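Local coordinates for protein choline dehydrogenase and related flavoproteins (Aspergillus oryzae, PDB 3Q9T) that is a formate oxidase of the glucose-methanol-choline oxidoreductase family, oxidising formate with an 8-formyl-FAD held at its catalytic site, at residues F509-G513 with D551-Q555; M305-P311 with V420-P426; H105-Q111 with L387-H391. All coordinates share one frame; numbering follows the deposited sequence. Where two conformers were deposited one is given.

Contact 1 of 3, residues F509-G513 with D551-Q555; sequences FHPTG and DCRIQ. With FAY ([(2R,3S,4R,5R)-5-(6-amino-9H-purin-9-yl)-3,4-dihydroxytetrahydrofuran-2-yl]methyl (2R,3S,4S)-5-(8-formyl-7-methyl-2,4-dioxo-3,4-dihydrobenzo[g]pteridin-10(2H)-yl)-2,3,4-trihydroxypentyl dihydrogen diphosphate), chain D.
The backbones of F509-G513 and D551-Q555 approach most closely at H510 and I554, whose CA atoms lie 6.1 Å apart, and no hydrogen bond joins the two loops directly. They line part of the isoalloxazine end of the flavin site of the GMC oxidoreductase fold, where H510 beside R553 is consistent with the His-Arg pair reported at the catalytic site. CA of R553 sits over one face of the H510 ring, 3.7 Å from its centroid, in a CH-pi contact, while R553 CG approaches H510 NE2. Ring and guanidinium planes are turned 57° apart. The R553 chain runs extended from CG to NE, which carries NH1 to flavin O4; NH2 forms a salt bridge with D395. H510 ND1 in turn is hydrogen-bonded to H307. I554 slides past H510 in the opposite direction, its CG2 3.7 Å from H510 CB, and its CD1 touches both T512 CG2 (3.7 Å) and the ribityl O4' (3.2 Å). At the far end of the ring system the flavin methyl C7M sits over one face of F509. Where helix 555-572 begins, Q555 N donates to flavin O2 at 2.6 Å with an N-H...O angle of 152°.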
loop_
_atom_site.group_PDB
_atom_site.type_symbol
_atom_site.label_atom_id
_atom_site.label_comp_id
_atom_site.label_asym_id
_atom_site.label_seq_id
_atom_site.Cartn_x
_atom_site.Cartn_y
_atom_site.Cartn_z
ATOM N N PHE A 509 9.399 7.022 12.684
ATOM C CA PHE A 509 10.809 7.207 12.288
ATOM C C PHE A 509 11.844 6.673 13.293
ATOM O O PHE A 509 12.973 7.156 13.321
ATOM C CB PHE A 509 11.108 8.675 11.940
ATOM C CG PHE A 509 10.175 9.260 10.896
ATOM C CD1 PHE A 509 10.245 8.849 9.571
ATOM C CD2 PHE A 509 9.241 10.222 11.240
ATOM C CE1 PHE A 509 9.398 9.381 8.603
ATOM C CE2 PHE A 509 8.391 10.760 10.276
ATOM C CZ PHE A 509 8.478 10.345 8.958
ATOM N N HIS A 510 11.477 5.656 14.079
ATOM C CA HIS A 510 12.390 5.089 15.083
ATOM C C HIS A 510 12.699 3.596 14.934
ATOM O O HIS A 510 12.693 2.874 15.928
ATOM C CB HIS A 510 11.838 5.326 16.504
ATOM C CG HIS A 510 11.313 6.709 16.723
ATOM N ND1 HIS A 510 10.245 6.979 17.553
ATOM C CD2 HIS A 510 11.701 7.901 16.208
ATOM C CE1 HIS A 510 9.990 8.274 17.530
ATOM N NE2 HIS A 510 10.862 8.858 16.726
ATOM N N PRO A 511 12.998 3.118 13.714
ATOM C CA PRO A 511 13.311 1.679 13.606
ATOM C C PRO A 511 14.593 1.248 14.369
ATOM O O PRO A 511 15.555 2.016 14.451
ATOM C CB PRO A 511 13.500 1.483 12.099
ATOM C CG PRO A 511 13.934 2.835 11.615
ATOM C CD PRO A 511 13.143 3.812 12.428
ATOM N N THR A 512 14.596 0.014 14.877
ATOM C CA THR A 512 15.687 -0.533 15.682
ATOM C C THR A 512 15.744 -2.063 15.570
ATOM O O THR A 512 14.855 -2.679 14.978
ATOM C CB THR A 512 15.489 -0.221 17.194
ATOM O OG1 THR A 512 14.299 -0.876 17.669
ATOM C CG2 THR A 512 15.396 1.286 17.462
ATOM N N GLY A 513 16.804 -2.666 16.115
ATOM C CA GLY A 513 16.761 -4.060 16.522
ATOM C C GLY A 513 17.340 -5.139 15.631
ATOM O O GLY A 513 17.468 -6.292 16.056
ATOM N N ASP A 551 11.296 4.643 25.020
ATOM C CA ASP A 551 9.889 5.057 25.146
ATOM C C ASP A 551 9.622 6.435 24.512
ATOM O O ASP A 551 8.830 7.227 25.020
ATOM C CB ASP A 551 9.488 5.067 26.626
ATOM C CG ASP A 551 10.131 3.924 27.409
ATOM O OD1 ASP A 551 9.458 2.903 27.671
ATOM O OD2 ASP A 551 11.328 4.030 27.738
ATOM N N CYS A 552 10.277 6.716 23.392
ATOM C CA CYS A 552 10.305 8.071 22.889
ATOM C C CYS A 552 11.175 8.094 21.659
ATOM O O CYS A 552 11.771 7.072 21.313
ATOM C CB CYS A 552 10.937 8.964 23.941
ATOM S SG CYS A 552 12.550 8.342 24.462
ATOM N N ARG A 553 11.235 9.257 21.011
ATOM C CA ARG A 553 12.146 9.509 19.896
ATOM C C ARG A 553 13.588 9.114 20.265
ATOM O O ARG A 553 14.094 9.477 21.320
ATOM C CB ARG A 553 12.060 10.986 19.495
ATOM C CG ARG A 553 10.665 11.363 19.012
ATOM C CD ARG A 553 10.599 12.778 18.458
ATOM N NE ARG A 553 9.287 13.079 17.869
ATOM C CZ ARG A 553 9.075 14.055 16.994
ATOM N NH1 ARG A 553 10.091 14.819 16.613
ATOM N NH2 ARG A 553 7.856 14.274 16.498
ATOM N N ILE A 554 14.256 8.394 19.378
ATOM C CA ILE A 554 15.378 7.560 19.816
ATOM C C ILE A 554 16.799 8.057 19.566
ATOM O O ILE A 554 17.736 7.358 19.923
ATOM C CB ILE A 554 15.271 6.156 19.173
ATOM C CG1 ILE A 554 15.468 6.276 17.651
ATOM C CG2 ILE A 554 13.916 5.532 19.517
ATOM C CD1 ILE A 554 15.599 4.951 16.907
ATOM N N GLN A 555 16.976 9.236 18.972
ATOM C CA GLN A 555 18.324 9.655 18.586
ATOM C C GLN A 555 19.289 9.720 19.777
ATOM O O GLN A 555 20.466 9.425 19.626
ATOM C CB GLN A 555 18.336 10.971 17.775
ATOM C CG GLN A 555 18.318 12.257 18.600
ATOM C CD GLN A 555 18.550 13.526 17.739
ATOM O OE1 GLN A 555 19.415 13.558 16.857
ATOM N NE2 GLN A 555 17.773 14.556 17.996
HETATM P P FAY D . 21.908 5.448 12.904
HETATM N N1 FAY D . 14.979 10.525 16.566
HETATM C C2 FAY D . 14.915 11.493 17.567
HETATM O O2 FAY D . 15.494 11.316 18.631
HETATM N N3 FAY D . 14.633 12.800 17.230
HETATM C C4 FAY D . 13.881 13.043 16.107
HETATM O O4 FAY D . 13.035 13.955 16.170
HETATM N N5 FAY D . 13.197 12.295 13.947
HETATM C C6 FAY D . 12.941 11.881 11.648
HETATM C C7 FAY D . 13.257 11.183 10.496
HETATM C C8 FAY D . 14.129 10.092 10.571
HETATM O O8 FAY D . 15.500 8.671 9.310
HETATM C C9 FAY D . 14.765 9.798 11.785
HETATM P PA FAY D . 21.915 6.503 10.278
HETATM C "C1'" FAY D . 15.904 8.919 14.348
HETATM C C10 FAY D . 14.461 10.788 15.320
HETATM N N10 FAY D . 14.855 10.025 14.216
HETATM N N1A FAY D . 26.953 2.245 1.556
HETATM O O1A FAY D . 20.893 6.432 9.194
HETATM C C1B FAY D . 25.034 5.227 5.428
HETATM O O1P FAY D . 23.348 5.802 13.183
HETATM C "C2'" FAY D . 17.344 9.479 14.292
HETATM O "O2'" FAY D . 17.395 10.391 13.253
HETATM C C2A FAY D . 27.525 3.372 2.115
HETATM O O2A FAY D . 21.953 7.817 10.997
HETATM C C2B FAY D . 23.829 6.149 5.367
HETATM O O2B FAY D . 23.879 7.065 4.288
HETATM O O2P FAY D . 21.551 4.100 13.504
HETATM C "C3'" FAY D . 18.603 8.553 14.218
HETATM O "O3'" FAY D . 19.647 9.002 13.357
HETATM N N3A FAY D . 26.883 4.053 3.136
HETATM C C3B FAY D . 23.933 6.863 6.697
HETATM O O3B FAY D . 24.850 7.922 6.566
HETATM O O3P FAY D . 21.677 5.316 11.315
HETATM C "C4'" FAY D . 18.331 7.110 13.873
HETATM O "O4'" FAY D . 17.287 6.694 14.749
HETATM C C4A FAY D . 25.686 3.604 3.594
HETATM C C4B FAY D . 24.570 5.840 7.604
HETATM O O4B FAY D . 25.097 4.821 6.772
HETATM C C4X FAY D . 13.795 12.016 15.149
HETATM C "C5'" FAY D . 19.610 6.253 14.039
HETATM O "O5'" FAY D . 20.839 6.596 13.381
HETATM C C5A FAY D . 25.099 2.464 3.049
HETATM C C5B FAY D . 23.568 5.278 8.593
HETATM O O5B FAY D . 23.371 6.238 9.601
HETATM C C5X FAY D . 13.407 11.443 12.884
HETATM C C6A FAY D . 25.733 1.779 2.015
HETATM N N6A FAY D . 25.123 0.742 1.424
HETATM N N7A FAY D . 23.933 2.250 3.692
HETATM C C7M FAY D . 12.498 11.512 9.234
HETATM C C8A FAY D . 23.765 3.205 4.631
HETATM C C8M FAY D . 14.748 9.620 9.312
HETATM C C9A FAY D . 14.379 10.432 12.964
HETATM N N9A FAY D . 24.835 4.049 4.576
#

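Contact 2 of 3, residues M305-P311 with V420-P426; sequences MDHPGVP and VVDLVRP
H307 lies against D422, L423 and V424 just where two antiparallel strands, 308-311 and 420-423, begin to part. At its root, H307 CB is 3.2 Å from D422 OD1, a buried carboxylate oxygen with no polar partner in the model. CG is 3.5 Å from the same oxygen, the ring and carboxylate planes being 63° apart. Further out, CD2 lies near two carbonyl oxygens, those of L423 and V424 (3.4 and 3.3 Å). V424 CG2 sits over one ring face, offset toward the rim, nearest CE1 and NE2, in a CH-pi contact. The tip, NE2, ends 3.0 Å from V424 O and makes a weak hydrogen bond to P550 O, whereas ND1 has H510 as its partner. With CG anti to the carbonyl carbon (chi1 -70°), the ring lies beside the V424 side chain, the two pointing the same way, and both of its nitrogens meet polar atoms.

Beyond H307 the strands zip together. L423 N donates to P308 O at 3.1 Å, and V310 N donates to V421 O at 2.9 Å; the return bond from V421 N to V310 O is weak. Between them the CA of G309 makes a C-H...O contact with V421 O. P308 lays its CG on L423 CB, crossing it at a slant. At the loop end, M305, bent at chi2, brings CE to 3.5 Å from P426 CG. V310 faces M460 and I464 of helix 454-473, and strand 392-397 pairs with the other edge of 415-423. Such a large sheet backed by helices is characteristic of the substrate-binding domain of GMC oxidoreductases, and here its strand 308-316 leads directly out of the loop beside the flavin site.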
loop_
_atom_site.group_PDB
_atom_site.type_symbol
_atom_site.label_atom_id
_atom_site.label_comp_id
_atom_site.label_asym_id
_atom_site.label_seq_id
_atom_site.Cartn_x
_atom_site.Cartn_y
_atom_site.Cartn_z
ATOM N N MET A 305 12.099 -3.458 15.210
ATOM C CA MET A 305 11.019 -2.856 16.003
ATOM C C MET A 305 11.008 -1.339 15.849
ATOM O O MET A 305 12.061 -0.686 15.914
ATOM C CB MET A 305 11.137 -3.223 17.486
ATOM C CG MET A 305 9.846 -3.018 18.260
ATOM S SD MET A 305 8.644 -4.352 17.978
ATOM C CE MET A 305 7.242 -3.649 18.840
ATOM N N ASP A 306 9.817 -0.788 15.633
ATOM C CA ASP A 306 9.661 0.643 15.399
ATOM C C ASP A 306 8.420 1.098 16.173
ATOM O O ASP A 306 7.674 0.263 16.695
ATOM C CB ASP A 306 9.511 0.889 13.895
ATOM C CG ASP A 306 9.609 2.376 13.500
ATOM O OD1 ASP A 306 9.849 3.236 14.357
ATOM O OD2 ASP A 306 9.453 2.679 12.300
ATOM N N HIS A 307 8.203 2.409 16.254
ATOM C CA HIS A 307 6.988 2.944 16.873
ATOM C C HIS A 307 5.958 3.272 15.795
ATOM O O HIS A 307 6.267 4.030 14.877
ATOM C CB HIS A 307 7.289 4.257 17.586
ATOM C CG HIS A 307 8.121 4.122 18.824
ATOM N ND1 HIS A 307 9.114 5.020 19.141
ATOM C CD2 HIS A 307 8.087 3.222 19.835
ATOM C CE1 HIS A 307 9.666 4.674 20.290
ATOM N NE2 HIS A 307 9.057 3.592 20.736
ATOM N N PRO A 308 4.722 2.756 15.921
ATOM C CA PRO A 308 3.713 3.197 14.949
ATOM C C PRO A 308 3.189 4.553 15.402
ATOM O O PRO A 308 3.187 4.818 16.602
ATOM C CB PRO A 308 2.621 2.136 15.080
ATOM C CG PRO A 308 2.697 1.727 16.528
ATOM C CD PRO A 308 4.129 1.929 16.990
ATOM N N GLY A 309 2.802 5.409 14.461
ATOM C CA GLY A 309 2.290 6.719 14.789
ATOM C C GLY A 309 1.022 6.922 13.987
ATOM O O GLY A 309 0.980 6.554 12.816
ATOM N N VAL A 310 -0.023 7.450 14.622
ATOM C CA VAL A 310 -1.152 7.982 13.868
ATOM C C VAL A 310 -1.252 9.491 14.079
ATOM O O VAL A 310 -1.798 9.955 15.073
ATOM C CB VAL A 310 -2.494 7.287 14.218
ATOM C CG1 VAL A 310 -3.663 8.007 13.534
ATOM C CG2 VAL A 310 -2.448 5.821 13.816
ATOM N N PRO A 311 -0.697 10.269 13.146
ATOM C CA PRO A 311 -0.833 11.717 13.296
ATOM C C PRO A 311 -2.211 12.177 12.854
ATOM O O PRO A 311 -2.868 11.504 12.058
ATOM C CB PRO A 311 0.221 12.277 12.329
ATOM C CG PRO A 311 1.037 11.094 11.867
ATOM C CD PRO A 311 0.155 9.903 12.007
ATOM N N VAL A 420 1.146 14.291 16.660
ATOM C CA VAL A 420 1.692 12.986 16.348
ATOM C C VAL A 420 1.407 12.031 17.518
ATOM O O VAL A 420 1.972 12.175 18.605
ATOM C CB VAL A 420 3.206 13.071 16.041
ATOM C CG1 VAL A 420 3.722 11.733 15.595
ATOM C CG2 VAL A 420 3.470 14.115 14.959
ATOM N N VAL A 421 0.498 11.088 17.306
ATOM C CA VAL A 421 0.189 10.111 18.346
ATOM C C VAL A 421 1.083 8.881 18.156
ATOM O O VAL A 421 0.861 8.015 17.292
ATOM C CB VAL A 421 -1.322 9.772 18.406
ATOM C CG1 VAL A 421 -1.634 8.942 19.633
ATOM C CG2 VAL A 421 -2.126 11.048 18.461
ATOM N N ASP A 422 2.144 8.860 18.951
ATOM C CA ASP A 422 3.204 7.881 18.825
ATOM C C ASP A 422 3.059 6.813 19.922
ATOM O O ASP A 422 3.251 7.109 21.099
ATOM C CB ASP A 422 4.528 8.630 18.960
ATOM C CG ASP A 422 5.734 7.726 18.905
ATOM O OD1 ASP A 422 5.590 6.500 19.125
ATOM O OD2 ASP A 422 6.843 8.257 18.668
ATOM N N LEU A 423 2.710 5.585 19.537
ATOM C CA LEU A 423 2.596 4.474 20.509
ATOM C C LEU A 423 4.021 4.031 20.822
ATOM O O LEU A 423 4.737 3.456 19.983
ATOM C CB LEU A 423 1.813 3.315 19.919
ATOM C CG LEU A 423 1.051 2.281 20.747
ATOM C CD1 LEU A 423 1.187 0.925 20.061
ATOM C CD2 LEU A 423 1.487 2.200 22.205
ATOM N N VAL A 424 4.440 4.318 22.038
ATOM C CA VAL A 424 5.846 4.290 22.373
ATOM C C VAL A 424 6.216 2.930 23.002
ATOM O O VAL A 424 7.370 2.490 22.968
ATOM C CB VAL A 424 6.097 5.529 23.273
ATOM C CG1 VAL A 424 6.659 5.152 24.599
ATOM C CG2 VAL A 424 6.888 6.602 22.521
ATOM N N ARG A 425 5.201 2.240 23.516
ATOM C CA ARG A 425 5.352 0.903 24.090
ATOM C C ARG A 425 4.396 -0.096 23.430
ATOM O O ARG A 425 3.478 -0.591 24.081
ATOM C CB ARG A 425 5.067 0.956 25.590
ATOM C CG ARG A 425 6.157 1.687 26.381
ATOM C CD ARG A 425 7.149 0.713 26.971
ATOM N NE ARG A 425 7.749 -0.142 25.951
ATOM C CZ ARG A 425 8.869 0.137 25.285
ATOM N NH1 ARG A 425 9.544 1.264 25.496
ATOM N NH2 ARG A 425 9.313 -0.715 24.387
ATOM N N PRO A 426 4.607 -0.396 22.134
ATOM C CA PRO A 426 3.704 -1.330 21.456
ATOM C C PRO A 426 4.033 -2.745 21.907
ATOM O O PRO A 426 5.092 -2.948 22.471
ATOM C CB PRO A 426 4.066 -1.144 19.980
ATOM C CG PRO A 426 5.521 -0.783 20.020
ATOM C CD PRO A 426 5.703 0.050 21.249
#

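Contact 3 of 3, residues H105-Q111 with L387-H391; sequences HKATFDQ and LGQPH
H105, L387 and Q389 carry most of this contact, in which the N-terminal end of helix 106-110 meets the loop that precedes strand 392-397. H105 is the N-cap of the helix: ND1 accepts from A107 N at 3.1 Å, with A107 N lying 24° out of the ring plane. Because CG stands anti to the backbone N (chi1 -166°), the imidazole reaches both this amide and the neighbouring loop. The Q389 side chain crosses that of H105 at about a right angle. Q389 CA lies 4.0 Å from the ring centroid in a CH-pi contact over one face, and Q389 CG approaches ND1 at 3.7 Å. P390 CD comes obliquely to within 4.0 Å of CD2 of the same ring. The capping bond and the loop thus share one imidazole, which would limit its rotation. T108, one residue after A107, comes up to the Q389 side chain while its OG1 is hydrogen-bonded to D551; OD2 of D551 receives the H105 backbone amide. At the solvent-exposed rim the Q111 chain, in one of its two modelled conformers, approaches L387 CD2. Further in, L387 CB rests on A107 CB at 3.7 Å.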
loop_
_atom_site.group_PDB
_atom_site.type_symbol
_atom_site.label_atom_id
_atom_site.label_comp_id
_atom_site.label_asym_id
_atom_site.label_seq_id
_atom_site.Cartn_x
_atom_site.Cartn_y
_atom_site.Cartn_z
ATOM N N HIS A 105 12.791 5.841 29.379
ATOM C CA HIS A 105 12.423 5.525 30.744
ATOM C C HIS A 105 13.417 4.537 31.341
ATOM O O HIS A 105 13.820 3.588 30.691
ATOM C CB HIS A 105 11.000 4.970 30.776
ATOM C CG HIS A 105 10.394 4.915 32.142
ATOM N ND1 HIS A 105 10.640 3.887 33.024
ATOM C CD2 HIS A 105 9.529 5.752 32.769
ATOM C CE1 HIS A 105 9.957 4.092 34.138
ATOM N NE2 HIS A 105 9.276 5.217 34.009
ATOM N N LYS A 106 13.828 4.797 32.575
ATOM C CA LYS A 106 14.788 3.956 33.282
ATOM C C LYS A 106 14.399 2.470 33.315
ATOM O O LYS A 106 15.234 1.598 33.118
ATOM C CB LYS A 106 14.979 4.488 34.714
ATOM C CG LYS A 106 15.684 3.523 35.687
ATOM C CD LYS A 106 15.960 4.230 37.031
ATOM C CE LYS A 106 16.061 3.247 38.190
ATOM N NZ LYS A 106 17.050 2.159 37.968
ATOM N N ALA A 107 13.132 2.179 33.559
ATOM C CA ALA A 107 12.703 0.795 33.663
ATOM C C ALA A 107 12.957 0.050 32.358
ATOM O O ALA A 107 13.215 -1.155 32.352
ATOM C CB ALA A 107 11.240 0.730 34.028
ATOM N N THR A 108 12.882 0.773 31.251
ATOM C CA THR A 108 13.027 0.147 29.948
ATOM C C THR A 108 14.484 -0.199 29.678
ATOM O O THR A 108 14.808 -1.304 29.229
ATOM C CB THR A 108 12.451 1.034 28.842
ATOM O OG1 THR A 108 11.025 1.100 28.994
ATOM C CG2 THR A 108 12.786 0.465 27.470
ATOM N N PHE A 109 15.371 0.738 29.979
ATOM C CA PHE A 109 16.787 0.504 29.765
ATOM C C PHE A 109 17.298 -0.562 30.733
ATOM O O PHE A 109 18.167 -1.354 30.391
ATOM C CB PHE A 109 17.566 1.797 29.941
ATOM C CG PHE A 109 17.522 2.709 28.741
ATOM C CD1 PHE A 109 18.423 2.548 27.694
ATOM C CD2 PHE A 109 16.610 3.750 28.682
ATOM C CE1 PHE A 109 18.408 3.410 26.594
ATOM C CE2 PHE A 109 16.586 4.614 27.606
ATOM C CZ PHE A 109 17.483 4.439 26.549
ATOM N N ASP A 110 16.741 -0.591 31.936
ATOM C CA ASP A 110 17.100 -1.623 32.883
ATOM C C ASP A 110 16.841 -3.006 32.310
ATOM O O ASP A 110 17.550 -3.947 32.640
ATOM C CB ASP A 110 16.353 -1.450 34.212
ATOM C CG ASP A 110 17.034 -0.458 35.139
ATOM O OD1 ASP A 110 18.209 -0.095 34.881
ATOM O OD2 ASP A 110 16.396 -0.056 36.135
ATOM N N GLN A 111 15.829 -3.141 31.455
ATOM C CA GLN A 111 15.505 -4.443 30.877
ATOM C C GLN A 111 16.485 -4.835 29.772
ATOM O O GLN A 111 16.489 -5.968 29.323
ATOM C CB GLN A 111 14.064 -4.489 30.369
ATOM C CG GLN A 111 13.031 -4.106 31.409
ATOM C CD GLN A 111 13.173 -4.894 32.691
ATOM O OE1 GLN A 111 12.882 -6.089 32.730
ATOM N NE2 GLN A 111 13.622 -4.229 33.755
ATOM N N LEU A 387 5.802 -1.430 33.868
ATOM C CA LEU A 387 6.821 -0.932 34.791
ATOM C C LEU A 387 6.710 0.582 34.924
ATOM O O LEU A 387 7.682 1.259 35.259
ATOM C CB LEU A 387 8.218 -1.304 34.280
ATOM C CG LEU A 387 8.999 -2.488 34.849
ATOM C CD1 LEU A 387 8.108 -3.592 35.389
ATOM C CD2 LEU A 387 9.955 -3.031 33.794
ATOM N N GLY A 388 5.534 1.116 34.622
ATOM C CA GLY A 388 5.251 2.516 34.868
ATOM C C GLY A 388 5.633 3.466 33.751
ATOM O O GLY A 388 5.451 4.682 33.882
ATOM N N GLN A 389 6.164 2.929 32.654
ATOM C CA GLN A 389 6.550 3.710 31.475
ATOM C C GLN A 389 5.355 4.435 30.852
ATOM O O GLN A 389 4.202 4.038 31.066
ATOM C CB GLN A 389 7.158 2.795 30.402
ATOM C CG GLN A 389 8.389 2.019 30.818
ATOM C CD GLN A 389 8.092 0.545 31.068
ATOM O OE1 GLN A 389 8.849 -0.333 30.641
ATOM N NE2 GLN A 389 6.989 0.267 31.767
ATOM N N PRO A 390 5.614 5.473 30.040
ATOM C CA PRO A 390 4.511 6.118 29.325
ATOM C C PRO A 390 3.852 5.118 28.386
ATOM O O PRO A 390 4.428 4.065 28.107
ATOM C CB PRO A 390 5.216 7.179 28.472
ATOM C CG PRO A 390 6.543 7.393 29.123
ATOM C CD PRO A 390 6.916 6.087 29.739
ATOM N N HIS A 391 2.655 5.442 27.914
ATOM C CA HIS A 391 2.064 4.728 26.787
ATOM C C HIS A 391 2.321 5.458 25.469
ATOM O O HIS A 391 2.461 4.826 24.416
ATOM C CB HIS A 391 0.565 4.545 27.001
ATOM C CG HIS A 391 0.233 3.568 28.076
ATOM N ND1 HIS A 391 -0.760 3.790 29.005
ATOM C CD2 HIS A 391 0.764 2.358 28.372
ATOM C CE1 HIS A 391 -0.838 2.752 29.820
ATOM N NE2 HIS A 391 0.082 1.873 29.464
#

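Burial falls off from the flavin outwards: contacts 1 and 2 lie in the interior, whereas contact 3 is partly open to solvent. Only contact 2 is held by strand pairing; contact 1 joins two loops through side chains and cofactor, and contact 3 sets a capped helix end against a loop. Neither contact 1 nor contact 3 has a clear hydrogen bond between its own segments. D551 of contact 1 ties all three together, since besides its bonds to contact 3 its OD1 forms a salt bridge with R425 of contact 2 (2.7 Å to NH1). A backbone bond between V424 N and H391 O probably links contact 2 to contact 3.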